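PDB 2XHF: peroxiredoxin 5 from Alvinella pompejana, which probably reduces hydrogen peroxide and organic hydroperoxides as a thiol-dependent antioxidant peroxidase of the thioredoxin-fold peroxiredoxin family. Local coordinates for residues K32-P35 / I36-F40. Residues are numbered along the deposited sequence; the frame is centred on the assembly and turned at random.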
# COMPACT_ATOMS: atom_id res chain seq x y z
N LYS A 32 6.55 -2.64 14.92
CA LYS A 32 7.93 -2.15 14.93
C LYS A 32 7.95 -0.68 14.56
O LYS A 32 7.97 -0.33 13.38
CB LYS A 32 8.83 -2.94 14.00
CG LYS A 32 10.27 -2.39 13.93
CD LYS A 32 11.09 -2.96 12.79
CE LYS A 32 11.28 -4.45 12.88
NZ LYS A 32 12.10 -4.92 11.74
N SER A 33 7.87 0.16 15.57
CA SER A 33 7.96 1.60 15.36
C SER A 33 9.00 2.21 16.28
O SER A 33 9.32 1.68 17.35
CB SER A 33 6.63 2.28 15.57
OG SER A 33 6.17 2.04 16.87
N PHE A 34 9.55 3.31 15.84
CA PHE A 34 10.65 3.93 16.57
C PHE A 34 10.80 5.35 16.05
O PHE A 34 10.39 5.66 14.92
CB PHE A 34 11.95 3.14 16.35
CG PHE A 34 12.22 2.83 14.91
CD1 PHE A 34 12.89 3.71 14.11
CD2 PHE A 34 11.77 1.64 14.36
CE1 PHE A 34 13.13 3.44 12.79
CE2 PHE A 34 12.00 1.35 13.03
CZ PHE A 34 12.67 2.26 12.23
N PRO A 35 11.39 6.22 16.86
CA PRO A 35 11.63 7.57 16.35
C PRO A 35 12.57 7.53 15.17
O PRO A 35 13.58 6.82 15.17
CB PRO A 35 12.34 8.27 17.54
CG PRO A 35 11.93 7.48 18.74
CD PRO A 35 11.79 6.06 18.28
N ILE A 36 12.27 8.32 14.16
CA ILE A 36 13.17 8.40 13.02
C ILE A 36 14.57 8.87 13.44
O ILE A 36 15.56 8.55 12.78
CB ILE A 36 12.58 9.27 11.89
CG1 ILE A 36 13.38 9.06 10.60
CG2 ILE A 36 12.46 10.73 12.27
CD1 ILE A 36 12.73 9.70 9.38
N HIS A 37 14.66 9.63 14.53
CA HIS A 37 15.97 10.02 15.05
C HIS A 37 16.89 8.83 15.32
O HIS A 37 18.12 8.99 15.32
CB HIS A 37 15.82 10.86 16.30
CG HIS A 37 15.51 12.29 16.02
ND1 HIS A 37 15.77 13.29 16.92
CD2 HIS A 37 15.00 12.89 14.92
CE1 HIS A 37 15.40 14.45 16.40
NE2 HIS A 37 14.94 14.24 15.19
N ASP A 38 16.33 7.65 15.59
CA ASP A 38 17.18 6.48 15.81
C ASP A 38 18.01 6.16 14.58
O ASP A 38 19.09 5.61 14.69
CB ASP A 38 16.36 5.23 16.14
CG ASP A 38 15.69 5.28 17.50
OD1 ASP A 38 15.96 6.20 18.31
OD2 ASP A 38 14.92 4.34 17.77
N VAL A 39 17.49 6.48 13.40
CA VAL A 39 18.16 6.06 12.18
C VAL A 39 19.45 6.85 11.96
O VAL A 39 20.45 6.30 11.49
CB VAL A 39 17.20 6.22 10.96
CG1 VAL A 39 17.90 5.84 9.67
CG2 VAL A 39 15.95 5.38 11.18
N PHE A 40 19.44 8.14 12.31
CA PHE A 40 20.57 9.02 12.00
C PHE A 40 21.30 9.55 13.24
O PHE A 40 22.21 10.34 13.12
CB PHE A 40 20.13 10.18 11.10
CG PHE A 40 19.44 9.75 9.85
CD1 PHE A 40 20.18 9.30 8.76
CD2 PHE A 40 18.06 9.82 9.75
CE1 PHE A 40 19.55 8.89 7.59
CE2 PHE A 40 17.42 9.39 8.58
CZ PHE A 40 18.18 8.94 7.50
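Asp38 folds back over Pro35 where the short strand 33-35 ends and the chain turns into the short, loosely bonded helix 37-40. A backbone hydrogen bond from Asp38 N to Pro35 O, 2.9 Å long and fairly straight at the hydrogen (155°), closes a type I beta turn over Pro35-Asp38, with Ile36 and His37 at its corners in helical conformation. Val39 N follows with a bond to Ile36 O, also 2.9 Å; successive bonds from i+3 to i give the helix start a 3-10-like pattern.

The Asp38 side chain continues from this turn. Its CB lies 3.3 Å from Pro35 O, so the carbonyl oxygen that receives the bond is also flanked by the side chain. With CG anti to the carbonyl carbon (chi1 -69°), the carboxylate is carried back toward the strand, and CG stands 3.5 Å from the same Pro35 O. OD2, the tip nearer the strand, faces two neighbouring carbons, Phe34 CB at 3.5 Å and Pro35 CD at 3.6 Å; neither is a polar partner. OD1 finds its strong partner just beyond the turn, in a salt bridge to Arg41. Shortened to an alanine, this position would lack the carboxylate, which is likely to leave Arg41 without that counter-charge.

An apolar contact, backed by the buried Val39, forms where Phe34 CE1 meets Val39 CG2 at 3.8 Å, the methyl approaching the ring's rim almost in plane. Leu107 of strand 105-108 also touches this ring, and Val39 rests on Thr79 of strand 79-84; strand 33-35 itself pairs with strand 24-26.

The stretch thus joins the small hairpin to the central sheet of the thioredoxin-like fold. Since OD2 mainly borders carbon across the turn, the salt bridge at OD1 probably helps fix the carboxylate's rotation.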